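Local coordinates for protein tRNA (Adenine(22)-N(1))-methyltransferase (Mycoplasma capricolum subsp. capricolum, PDB 6QE6) that probably methylates N1 of adenine 22 in tRNA, using S-adenosyl-methionine as methyl donor and leaving S-adenosyl-homocysteine as the cofactor product, at residues Glu159-Ile162 and His167-Trp170; Ser204-Glu209 and Lys239-Ile244; Leu96-Val99 and Glu103-Asn106; Ile74-Val79 and Ile88-Ser93. All blocks are in the same frame, centred on the assembly; numbering follows the deposited sequence.

Contact 1 of 4, residues Glu159-Ile162 and His167-Trp170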
loop_
_atom_site.group_PDB
_atom_site.type_symbol
_atom_site.label_atom_id
_atom_site.label_comp_id
_atom_site.label_asym_id
_atom_site.label_seq_id
_atom_site.Cartn_x
_atom_site.Cartn_y
_atom_site.Cartn_z
ATOM N N GLU A 159 -4.411 -7.075 5.161
ATOM C CA GLU A 159 -4.605 -5.654 5.350
ATOM C C GLU A 159 -4.370 -5.347 6.808
ATOM O O GLU A 159 -4.541 -6.210 7.675
ATOM C CB GLU A 159 -6.004 -5.180 4.986
ATOM C CG GLU A 159 -6.420 -5.441 3.582
ATOM C CD GLU A 159 -7.737 -4.738 3.262
ATOM O OE1 GLU A 159 -8.767 -5.433 3.048
ATOM O OE2 GLU A 159 -7.731 -3.482 3.241
ATOM N N SER A 160 -3.980 -4.097 7.063
ATOM C CA SER A 160 -3.909 -3.578 8.421
ATOM C C SER A 160 -3.879 -2.054 8.370
ATOM O O SER A 160 -3.703 -1.442 7.309
ATOM C CB SER A 160 -2.702 -4.136 9.160
ATOM O OG SER A 160 -1.676 -3.192 9.125
ATOM N N PHE A 161 -4.058 -1.446 9.539
ATOM C CA PHE A 161 -4.255 -0.005 9.648
ATOM C C PHE A 161 -3.268 0.525 10.671
ATOM O O PHE A 161 -3.244 0.047 11.811
ATOM C CB PHE A 161 -5.703 0.324 10.048
ATOM C CG PHE A 161 -6.009 1.802 10.087
ATOM C CD1 PHE A 161 -6.043 2.556 8.913
ATOM C CD2 PHE A 161 -6.269 2.443 11.302
ATOM C CE1 PHE A 161 -6.326 3.920 8.944
ATOM C CE2 PHE A 161 -6.567 3.802 11.346
ATOM C CZ PHE A 161 -6.592 4.541 10.169
ATOM N N ILE A 162 -2.466 1.512 10.268
ATOM C CA ILE A 162 -1.269 1.922 11.000
ATOM C C ILE A 162 -1.327 3.417 11.310
ATOM O O ILE A 162 -1.653 4.237 10.438
ATOM C CB ILE A 162 0.005 1.595 10.199
ATOM C CG1 ILE A 162 0.125 0.086 9.967
ATOM C CG2 ILE A 162 1.242 2.172 10.875
ATOM C CD1 ILE A 162 1.154 -0.268 8.930
ATOM N N HIS A 167 -0.058 10.533 11.451
ATOM C CA HIS A 167 -0.586 10.189 10.133
ATOM C C HIS A 167 -1.084 8.748 10.142
ATOM O O HIS A 167 -0.527 7.883 10.826
ATOM C CB HIS A 167 0.468 10.336 9.028
ATOM C CG HIS A 167 0.658 11.738 8.547
ATOM N ND1 HIS A 167 1.450 12.653 9.210
ATOM C CD2 HIS A 167 0.172 12.382 7.457
ATOM C CE1 HIS A 167 1.438 13.802 8.554
ATOM N NE2 HIS A 167 0.668 13.665 7.489
ATOM N N TYR A 168 -2.112 8.483 9.347
ATOM C CA TYR A 168 -2.603 7.124 9.180
ATOM C C TYR A 168 -2.157 6.523 7.852
ATOM O O TYR A 168 -1.855 7.225 6.880
ATOM C CB TYR A 168 -4.122 7.078 9.303
ATOM C CG TYR A 168 -4.530 7.418 10.698
ATOM C CD1 TYR A 168 -4.338 6.516 11.728
ATOM C CD2 TYR A 168 -5.047 8.667 11.004
ATOM C CE1 TYR A 168 -4.686 6.827 13.031
ATOM C CE2 TYR A 168 -5.397 8.993 12.308
ATOM C CZ TYR A 168 -5.216 8.067 13.315
ATOM O OH TYR A 168 -5.562 8.380 14.608
ATOM N N TYR A 169 -2.094 5.196 7.839
ATOM C CA TYR A 169 -1.579 4.450 6.704
ATOM C C TYR A 169 -2.389 3.178 6.507
ATOM O O TYR A 169 -2.824 2.541 7.472
ATOM C CB TYR A 169 -0.111 4.095 6.896
ATOM C CG TYR A 169 0.779 5.302 6.967
ATOM C CD1 TYR A 169 1.060 5.914 8.191
ATOM C CD2 TYR A 169 1.343 5.831 5.813
ATOM C CE1 TYR A 169 1.862 7.001 8.250
ATOM C CE2 TYR A 169 2.152 6.926 5.868
ATOM C CZ TYR A 169 2.403 7.517 7.086
ATOM O OH TYR A 169 3.220 8.620 7.140
ATOM N N TRP A 170 -2.559 2.804 5.246
ATOM C CA TRP A 170 -3.393 1.678 4.859
ATOM C C TRP A 170 -2.477 0.656 4.203
ATOM O O TRP A 170 -1.943 0.891 3.114
ATOM C CB TRP A 170 -4.514 2.124 3.916
ATOM C CG TRP A 170 -5.672 2.897 4.552
ATOM C CD1 TRP A 170 -6.910 2.408 4.842
ATOM C CD2 TRP A 170 -5.702 4.291 4.925
ATOM N NE1 TRP A 170 -7.707 3.394 5.380
ATOM C CE2 TRP A 170 -6.988 4.556 5.448
ATOM C CE3 TRP A 170 -4.765 5.329 4.882
ATOM C CZ2 TRP A 170 -7.364 5.825 5.914
ATOM C CZ3 TRP A 170 -5.134 6.574 5.335
ATOM C CH2 TRP A 170 -6.429 6.816 5.848
#
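Phe-161 and Trp-170 meet across the antiparallel beta hairpin made by strands 155-163 and 168-175, at the edge of the methyltransferase sheet, where they form a non-hydrogen-bonded pair. Two backbone bonds zip the next pair: Ile-162 N gives to Tyr-169 O at 3.0 Å, and Tyr-169 N returns a bond of 2.8 Å to Ile-162 O. Tyr-168 CA adds a CA-H...O contact to Ile-162 O.

Aromatic packing occupies the face carrying Phe-161. Its first torsion (chi1 -176°) swings the Phe-161 ring across to the partner strand, edge toward the face of the Trp-170 five-membered ring, the planes at 69°. Against Tyr-168 the planes are almost parallel, but slid so far that the rings barely overlap. Aromatic residues suit this face, which helix 200-217 covers through Tyr-202 and Tyr-205, because flat rings can pack on one another at several angles.

Aliphatic contact marks the other face, where Ile-162 and Tyr-169 meet through their CB atoms, 4.1 Å apart. Here Tyr-169 also touches Arg-25, a cofactor-binding residue. Back in the aromatic cluster, Phe-161 CE1 sits over the indole of Trp-170, 3.6 Å from CE2.

Contact 2 of 4, residues Ser204-Glu209 and Lys239-Ile244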
loop_
_atom_site.group_PDB
_atom_site.type_symbol
_atom_site.label_atom_id
_atom_site.label_comp_id
_atom_site.label_asym_id
_atom_site.label_seq_id
_atom_site.Cartn_x
_atom_site.Cartn_y
_atom_site.Cartn_z
ATOM N N SER A 204 -11.918 3.641 15.946
ATOM C CA SER A 204 -11.774 5.002 16.451
ATOM C C SER A 204 -11.634 5.998 15.305
ATOM O O SER A 204 -12.318 7.031 15.270
ATOM C CB SER A 204 -10.572 5.067 17.380
ATOM O OG SER A 204 -10.469 6.361 17.899
ATOM N N TYR A 205 -10.774 5.673 14.334
ATOM C CA TYR A 205 -10.610 6.512 13.153
ATOM C C TYR A 205 -11.934 6.703 12.408
ATOM O O TYR A 205 -12.233 7.806 11.931
ATOM C CB TYR A 205 -9.554 5.891 12.240
ATOM C CG TYR A 205 -9.379 6.617 10.930
ATOM C CD1 TYR A 205 -8.468 7.670 10.816
ATOM C CD2 TYR A 205 -10.116 6.259 9.810
ATOM C CE1 TYR A 205 -8.300 8.343 9.629
ATOM C CE2 TYR A 205 -9.961 6.929 8.620
ATOM C CZ TYR A 205 -9.046 7.966 8.534
ATOM O OH TYR A 205 -8.885 8.638 7.344
ATOM N N LEU A 206 -12.739 5.635 12.295
ATOM C CA LEU A 206 -13.974 5.709 11.514
ATOM C C LEU A 206 -15.040 6.522 12.241
ATOM O O LEU A 206 -15.818 7.240 11.603
ATOM C CB LEU A 206 -14.494 4.303 11.201
ATOM C CG LEU A 206 -13.674 3.520 10.192
ATOM C CD1 LEU A 206 -14.205 2.104 10.040
ATOM C CD2 LEU A 206 -13.693 4.268 8.865
ATOM N N GLU A 207 -15.108 6.408 13.573
ATOM C CA GLU A 207 -15.993 7.288 14.323
ATOM C C GLU A 207 -15.564 8.743 14.162
ATOM O O GLU A 207 -16.412 9.629 14.020
ATOM C CB GLU A 207 -16.037 6.870 15.800
ATOM C CG GLU A 207 -16.191 5.368 15.976
ATOM C CD GLU A 207 -17.416 4.926 16.784
ATOM O OE1 GLU A 207 -18.541 5.418 16.514
ATOM O OE2 GLU A 207 -17.258 4.043 17.668
ATOM N N ASN A 208 -14.252 9.006 14.112
ATOM C CA ASN A 208 -13.823 10.384 13.885
ATOM C C ASN A 208 -14.189 10.858 12.481
ATOM O O ASN A 208 -14.483 12.049 12.286
ATOM C CB ASN A 208 -12.321 10.551 14.128
ATOM C CG ASN A 208 -11.897 12.038 14.159
ATOM O OD1 ASN A 208 -12.403 12.828 14.971
ATOM N ND2 ASN A 208 -10.986 12.422 13.261
ATOM N N GLU A 209 -14.196 9.939 11.501
ATOM C CA GLU A 209 -14.678 10.273 10.168
ATOM C C GLU A 209 -16.156 10.668 10.193
ATOM O O GLU A 209 -16.568 11.612 9.505
ATOM C CB GLU A 209 -14.435 9.090 9.222
ATOM C CG GLU A 209 -14.027 9.485 7.814
ATOM C CD GLU A 209 -12.845 10.452 7.791
ATOM O OE1 GLU A 209 -11.712 10.031 8.132
ATOM O OE2 GLU A 209 -13.047 11.640 7.436
ATOM N N LYS A 239 -22.691 1.216 9.538
ATOM C CA LYS A 239 -22.934 -0.198 9.290
ATOM C C LYS A 239 -21.642 -0.990 9.423
ATOM O O LYS A 239 -21.585 -1.989 10.154
ATOM C CB LYS A 239 -23.579 -0.400 7.910
ATOM C CG LYS A 239 -25.034 0.050 7.868
ATOM C CD LYS A 239 -25.743 -0.295 6.563
ATOM C CE LYS A 239 -26.785 0.776 6.191
ATOM N NZ LYS A 239 -27.214 0.722 4.757
ATOM N N TYR A 240 -20.580 -0.537 8.747
ATOM C CA TYR A 240 -19.328 -1.287 8.787
ATOM C C TYR A 240 -18.771 -1.345 10.203
ATOM O O TYR A 240 -18.315 -2.404 10.651
ATOM C CB TYR A 240 -18.300 -0.688 7.824
ATOM C CG TYR A 240 -16.983 -1.437 7.825
ATOM C CD1 TYR A 240 -16.784 -2.539 7.001
ATOM C CD2 TYR A 240 -15.935 -1.049 8.670
ATOM C CE1 TYR A 240 -15.565 -3.235 6.995
ATOM C CE2 TYR A 240 -14.707 -1.736 8.682
ATOM C CZ TYR A 240 -14.532 -2.828 7.838
ATOM O OH TYR A 240 -13.338 -3.506 7.847
ATOM N N ILE A 241 -18.809 -0.223 10.930
ATOM C CA ILE A 241 -18.404 -0.254 12.331
ATOM C C ILE A 241 -19.163 -1.348 13.069
ATOM O O ILE A 241 -18.576 -2.146 13.809
ATOM C CB ILE A 241 -18.614 1.118 12.997
ATOM C CG1 ILE A 241 -17.648 2.157 12.425
ATOM C CG2 ILE A 241 -18.376 1.009 14.503
ATOM C CD1 ILE A 241 -17.737 3.513 13.099
ATOM N N ASP A 242 -20.480 -1.427 12.849
ATOM C CA ASP A 242 -21.287 -2.387 13.601
ATOM C C ASP A 242 -20.869 -3.824 13.313
ATOM O O ASP A 242 -20.939 -4.685 14.201
ATOM C CB ASP A 242 -22.771 -2.192 13.294
ATOM C CG ASP A 242 -23.353 -0.940 13.958
ATOM O OD1 ASP A 242 -24.495 -0.577 13.599
ATOM O OD2 ASP A 242 -22.683 -0.308 14.826
ATOM N N VAL A 243 -20.393 -4.092 12.101
ATOM C CA VAL A 243 -20.011 -5.451 11.740
ATOM C C VAL A 243 -18.688 -5.860 12.399
ATOM O O VAL A 243 -18.531 -7.004 12.841
ATOM C CB VAL A 243 -19.944 -5.566 10.212
ATOM C CG1 VAL A 243 -19.361 -6.884 9.836
ATOM C CG2 VAL A 243 -21.329 -5.377 9.628
ATOM N N ILE A 244 -17.708 -4.951 12.470
ATOM C CA ILE A 244 -16.394 -5.326 13.000
ATOM C C ILE A 244 -16.256 -5.056 14.488
ATOM O O ILE A 244 -15.238 -5.454 15.078
ATOM C CB ILE A 244 -15.233 -4.633 12.243
ATOM C CG1 ILE A 244 -15.338 -3.111 12.306
ATOM C CG2 ILE A 244 -15.173 -5.084 10.775
ATOM C CD1 ILE A 244 -14.023 -2.429 12.025
#
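Leu-206 and Ile-241 bring helices 204-209 and 239-244 together in an antiparallel pair whose axes, 160° apart in direction, come within 10.5 Å, a spacing that leaves the contact to side chains. Both segments belong to the long helices 200-217 and 225-244, which form an antiparallel helical pair beyond the cofactor-binding sheet.

Leu-206 is central because its side chain points to the other helix and meets two partners, one by its CB and one by a methyl. The CB lies 3.8 Å from Ile-241 CD1, while the CD1 methyl of Leu-206 reaches the Tyr-240 ring at CD2, also 3.8 Å away. The Leu-206 and Tyr-240 side chains pass at a slant. Ile-241 suits the position between the helices because its extended CG1-CD1 arm (chi2 -176°) carries a methyl across to the backbone-near part of Leu-206. The same CD1 meets the aliphatic CG of Glu-207 at 3.8 Å, the two side chains passing at an angle.

Glu-207 is bent at chi2 (-122°), and it offers its methylene to Ile-241 while its carboxylate serves another purpose: OE1 forms a salt bridge with Arg-238, the residue just before segment 239-244 on helix 225-244. Tyr-240 is likewise divided, with ring carbons against Leu-206 and its OH hydrogen-bonded to the carbonyl of Gly-191, which lies outside both helices.

Between the two segments the chemistry is therefore apolar, so close packing sets their fit, while the Glu-207 to Arg-238 salt bridge adds a charged tie between the same two helices beside the contact.

Contact 3 of 4, residues Leu96-Val99 and Glu103-Asn106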
loop_
_atom_site.group_PDB
_atom_site.type_symbol
_atom_site.label_atom_id
_atom_site.label_comp_id
_atom_site.label_asym_id
_atom_site.label_seq_id
_atom_site.Cartn_x
_atom_site.Cartn_y
_atom_site.Cartn_z
ATOM N N LEU A 96 6.151 1.443 -12.695
ATOM C CA LEU A 96 6.493 0.110 -13.166
ATOM C C LEU A 96 6.958 0.088 -14.614
ATOM O O LEU A 96 7.043 -0.993 -15.201
ATOM C CB LEU A 96 5.296 -0.817 -12.993
ATOM C CG LEU A 96 4.898 -0.989 -11.533
ATOM C CD1 LEU A 96 3.799 -2.024 -11.426
ATOM C CD2 LEU A 96 6.116 -1.355 -10.668
ATOM N N GLU A 97 7.249 1.253 -15.199
ATOM C CA GLU A 97 7.626 1.297 -16.609
ATOM C C GLU A 97 8.887 0.493 -16.875
ATOM O O GLU A 97 9.032 -0.080 -17.957
ATOM C CB GLU A 97 7.815 2.745 -17.067
ATOM C CG GLU A 97 6.507 3.481 -17.344
ATOM C CD GLU A 97 6.712 4.975 -17.606
ATOM O OE1 GLU A 97 7.885 5.403 -17.686
ATOM O OE2 GLU A 97 5.706 5.724 -17.713
ATOM N N PHE A 98 9.786 0.411 -15.889
ATOM C CA PHE A 98 11.041 -0.303 -16.064
ATOM C C PHE A 98 10.851 -1.815 -16.188
ATOM O O PHE A 98 11.714 -2.496 -16.756
ATOM C CB PHE A 98 11.967 0.001 -14.893
ATOM C CG PHE A 98 11.633 -0.770 -13.641
ATOM C CD1 PHE A 98 10.657 -0.308 -12.766
ATOM C CD2 PHE A 98 12.297 -1.951 -13.337
ATOM C CE1 PHE A 98 10.353 -1.011 -11.618
ATOM C CE2 PHE A 98 11.988 -2.663 -12.193
ATOM C CZ PHE A 98 11.019 -2.197 -11.338
ATOM N N VAL A 99 9.765 -2.369 -15.639
ATOM C CA VAL A 99 9.640 -3.823 -15.580
ATOM C C VAL A 99 9.575 -4.457 -16.967
ATOM O O VAL A 99 9.926 -5.627 -17.120
ATOM C CB VAL A 99 8.414 -4.220 -14.731
ATOM C CG1 VAL A 99 8.289 -5.735 -14.626
ATOM C CG2 VAL A 99 8.510 -3.592 -13.331
ATOM N N GLU A 103 16.332 -7.193 -18.815
ATOM C CA GLU A 103 17.214 -7.552 -17.708
ATOM C C GLU A 103 16.514 -7.566 -16.348
ATOM O O GLU A 103 17.083 -8.086 -15.381
ATOM C CB GLU A 103 18.405 -6.587 -17.664
ATOM C CG GLU A 103 18.049 -5.158 -17.234
ATOM C CD GLU A 103 17.632 -4.247 -18.404
ATOM O OE1 GLU A 103 17.783 -4.667 -19.586
ATOM O OE2 GLU A 103 17.168 -3.100 -18.128
ATOM N N ILE A 104 15.305 -7.017 -16.243
ATOM C CA ILE A 104 14.534 -7.136 -15.009
ATOM C C ILE A 104 13.998 -8.557 -14.902
ATOM O O ILE A 104 13.288 -9.035 -15.798
ATOM C CB ILE A 104 13.398 -6.108 -14.970
ATOM C CG1 ILE A 104 13.961 -4.704 -15.160
ATOM C CG2 ILE A 104 12.677 -6.182 -13.647
ATOM C CD1 ILE A 104 15.095 -4.410 -14.245
ATOM N N LEU A 105 14.349 -9.245 -13.813
ATOM C CA LEU A 105 13.868 -10.599 -13.580
ATOM C C LEU A 105 12.439 -10.589 -13.039
ATOM O O LEU A 105 11.908 -9.554 -12.621
ATOM C CB LEU A 105 14.742 -11.347 -12.576
ATOM C CG LEU A 105 16.264 -11.378 -12.595
ATOM C CD1 LEU A 105 16.692 -12.268 -11.447
ATOM C CD2 LEU A 105 16.811 -11.886 -13.919
ATOM N N ASN A 106 11.827 -11.776 -13.038
ATOM C CA ASN A 106 10.568 -11.978 -12.333
ATOM C C ASN A 106 10.678 -11.485 -10.898
ATOM O O ASN A 106 11.663 -11.762 -10.206
ATOM C CB ASN A 106 10.189 -13.455 -12.330
ATOM C CG ASN A 106 9.639 -13.912 -13.644
ATOM O OD1 ASN A 106 9.408 -13.112 -14.545
ATOM N ND2 ASN A 106 9.414 -15.209 -13.763
#
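Val-99 and Ile-104 bring the two segments to a closest CA separation of 5.9 Å, as the chain folds back on itself in the connection between strands 88-92 and 109-115 of the Rossmann-like methyltransferase fold. Residues 97-99 have helical backbone angles without regular helical bonding, although Val-99 N does bond to Leu-96 O at 3.1 Å; segment 103-106 has no regular structure. The backbones are not paired as strands, and the junction is made chiefly by the isoleucine side chain.

Ile-104 points toward segment 96-99 and uses all its branches. CG1 and CD1 come to the rim of the Phe-98 ring at CD2, and CD1 lies in the ring plane. CG2 reaches the neighbouring ring atom CE2 at 3.9 Å. The two side chains cross at about a right angle, giving the beta-branched residue a broad front against the aromatic edge. Within segment 96-99, CG2 of the adjacent Val-99 lies over the rim of one face of the Phe-98 ring.

A large apolar ring suits this place because it also packs on Ala-40, Ile-42 and Cys-65 of the neighbouring strands 36-42 and 59-66. The carbonyls of Val-99 and Ile-104 both accept from the Lys-130 ammonium, joining the two segments through a third. Phe-98 O lies 3.5 Å from Ile-104 CG1, whereas Phe-98 CD2 is 3.7 Å from that same carbon.

Contact 4 of 4, residues Ile74-Val79 and Ile88-Ser93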
loop_
_atom_site.group_PDB
_atom_site.type_symbol
_atom_site.label_atom_id
_atom_site.label_comp_id
_atom_site.label_asym_id
_atom_site.label_seq_id
_atom_site.Cartn_x
_atom_site.Cartn_y
_atom_site.Cartn_z
ATOM N N ILE A 74 21.434 9.396 -3.304
ATOM C CA ILE A 74 21.643 9.030 -1.909
ATOM C C ILE A 74 21.461 7.532 -1.720
ATOM O O ILE A 74 22.205 6.890 -0.970
ATOM C CB ILE A 74 20.682 9.839 -1.022
ATOM C CG1 ILE A 74 20.729 11.304 -1.449
ATOM C CG2 ILE A 74 21.006 9.619 0.450
ATOM C CD1 ILE A 74 19.631 12.167 -0.868
ATOM N N ALA A 75 20.472 6.953 -2.407
ATOM C CA ALA A 75 20.244 5.517 -2.321
ATOM C C ALA A 75 21.470 4.735 -2.753
ATOM O O ALA A 75 21.843 3.747 -2.113
ATOM C CB ALA A 75 19.038 5.131 -3.174
ATOM N N LEU A 76 22.111 5.158 -3.839
ATOM C CA LEU A 76 23.264 4.413 -4.329
ATOM C C LEU A 76 24.418 4.489 -3.337
ATOM O O LEU A 76 25.074 3.482 -3.049
ATOM C CB LEU A 76 23.672 4.940 -5.707
ATOM C CG LEU A 76 24.801 4.193 -6.412
ATOM C CD1 LEU A 76 24.295 2.827 -6.813
ATOM C CD2 LEU A 76 25.244 4.939 -7.635
ATOM N N LYS A 77 24.672 5.683 -2.793
ATOM C CA LYS A 77 25.701 5.830 -1.768
ATOM C C LYS A 77 25.406 4.946 -0.563
ATOM O O LYS A 77 26.302 4.255 -0.059
ATOM C CB LYS A 77 25.830 7.298 -1.350
ATOM C CG LYS A 77 26.738 8.126 -2.266
ATOM C CD LYS A 77 26.939 9.560 -1.758
ATOM C CE LYS A 77 27.880 10.350 -2.680
ATOM N NZ LYS A 77 27.877 11.832 -2.440
ATOM N N ASN A 78 24.151 4.933 -0.101
ATOM C CA ASN A 78 23.774 4.041 0.996
ATOM C C ASN A 78 24.063 2.579 0.652
ATOM O O ASN A 78 24.612 1.836 1.476
ATOM C CB ASN A 78 22.296 4.232 1.345
ATOM C CG ASN A 78 22.075 5.312 2.380
ATOM O OD1 ASN A 78 22.805 5.397 3.371
ATOM N ND2 ASN A 78 21.067 6.154 2.156
ATOM N N VAL A 79 23.684 2.145 -0.562
ATOM C CA VAL A 79 23.966 0.776 -1.002
ATOM C C VAL A 79 25.470 0.513 -0.977
ATOM O O VAL A 79 25.925 -0.592 -0.638
ATOM C CB VAL A 79 23.369 0.523 -2.407
ATOM C CG1 VAL A 79 23.842 -0.810 -2.974
ATOM C CG2 VAL A 79 21.855 0.559 -2.363
ATOM N N ILE A 88 21.685 -4.905 -4.722
ATOM C CA ILE A 88 20.672 -3.868 -4.870
ATOM C C ILE A 88 21.054 -2.966 -6.035
ATOM O O ILE A 88 22.217 -2.578 -6.172
ATOM C CB ILE A 88 20.494 -3.071 -3.567
ATOM C CG1 ILE A 88 20.093 -4.026 -2.448
ATOM C CG2 ILE A 88 19.445 -1.982 -3.719
ATOM C CD1 ILE A 88 19.962 -3.363 -1.109
ATOM N N PHE A 89 20.076 -2.647 -6.881
ATOM C CA PHE A 89 20.302 -1.927 -8.131
ATOM C C PHE A 89 19.351 -0.748 -8.178
ATOM O O PHE A 89 18.139 -0.930 -8.050
ATOM C CB PHE A 89 20.071 -2.843 -9.345
ATOM C CG PHE A 89 20.873 -4.105 -9.303
ATOM C CD1 PHE A 89 22.198 -4.113 -9.699
ATOM C CD2 PHE A 89 20.313 -5.284 -8.842
ATOM C CE1 PHE A 89 22.955 -5.279 -9.632
ATOM C CE2 PHE A 89 21.065 -6.465 -8.779
ATOM C CZ PHE A 89 22.381 -6.460 -9.171
ATOM N N THR A 90 19.885 0.454 -8.362
ATOM C CA THR A 90 19.016 1.618 -8.462
ATOM C C THR A 90 18.463 1.735 -9.875
ATOM O O THR A 90 19.180 1.526 -10.860
ATOM C CB THR A 90 19.755 2.897 -8.076
ATOM O OG1 THR A 90 21.069 2.878 -8.643
ATOM C CG2 THR A 90 19.854 3.030 -6.562
ATOM N N ILE A 91 17.173 2.049 -9.966
ATOM C CA ILE A 91 16.476 2.204 -11.235
ATOM C C ILE A 91 15.689 3.511 -11.198
ATOM O O ILE A 91 14.862 3.722 -10.303
ATOM C CB ILE A 91 15.527 1.024 -11.519
ATOM C CG1 ILE A 91 16.260 -0.323 -11.439
ATOM C CG2 ILE A 91 14.818 1.212 -12.872
ATOM C CD1 ILE A 91 17.402 -0.469 -12.400
ATOM N N LEU A 92 15.933 4.376 -12.177
ATOM C CA LEU A 92 15.167 5.602 -12.352
ATOM C C LEU A 92 13.975 5.314 -13.264
ATOM O O LEU A 92 14.162 4.930 -14.423
ATOM C CB LEU A 92 16.061 6.690 -12.939
ATOM C CG LEU A 92 15.355 7.970 -13.357
ATOM C CD1 LEU A 92 14.956 8.785 -12.133
ATOM C CD2 LEU A 92 16.253 8.763 -14.264
ATOM N N SER A 93 12.755 5.497 -12.752
ATOM C CA SER A 93 11.581 5.058 -13.496
ATOM C C SER A 93 10.316 5.633 -12.881
ATOM O O SER A 93 10.199 5.747 -11.659
ATOM C CB SER A 93 11.492 3.518 -13.518
ATOM O OG SER A 93 10.394 3.046 -14.288
#
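Val-79 and Ile-88 meet at a slant, one beta-branched side chain laid across the other where helix 74-79 covers strand 88-92. The valine CG2 methyl lies 3.8 Å from CG2 of Ile-88, and its CG1 approaches the isoleucine CB and carbonyl oxygen. Compact branched residues suit both sides, since each puts methyls close to its own backbone and lets the helix lie near the sheet. Ile-88 also packs against Ile-51 and Val-54 of helix 48-55.

Farther along the strand, Thr-90 points toward the helix and splits its two branches between neighbouring residues. Its CG2 faces the methyl of Ala-75, 4.1 Å away, and a residue as small as alanine leaves room for that approach. Its OG1 meets the CD1 methyl of Leu-76 at 3.7 Å, a packing contact in which the side chains cross at about a right angle. Leu-76 comes in from the flank, and its first torsion (chi1 -175°) carries CD1 over to that oxygen.

Helix and strand run nearly antiparallel, at 174°, as expected for a beta-alpha-beta crossover: strand 59-66, helix 69-81 and strand 88-92 form one such unit of the Rossmann-like methyltransferase fold, and Ser-93, just after the strand, touches the bound S-adenosyl-homocysteine.

Overall arrangement
From the N terminus, contact 4 comes first, closing the connection from helix 69-81 to the edge strand 88-92. Contact 3 follows directly, closing a short loop on the way to strand 109-115; the two touch where Phe-98 packs on Ile-91. Contact 1 comes next, closing the hairpin at the other edge of the same sheet, with its centre about 27 Å from that of contact 4. Contact 2 closes last, pairing the two long C-terminal helices, and Tyr-205 joins it to the aromatic face of contact 1. All four lie in series, none nested or crossed; contacts 2 and 3 stand about 40 Å apart between centres, on opposite sides of the chain's centre.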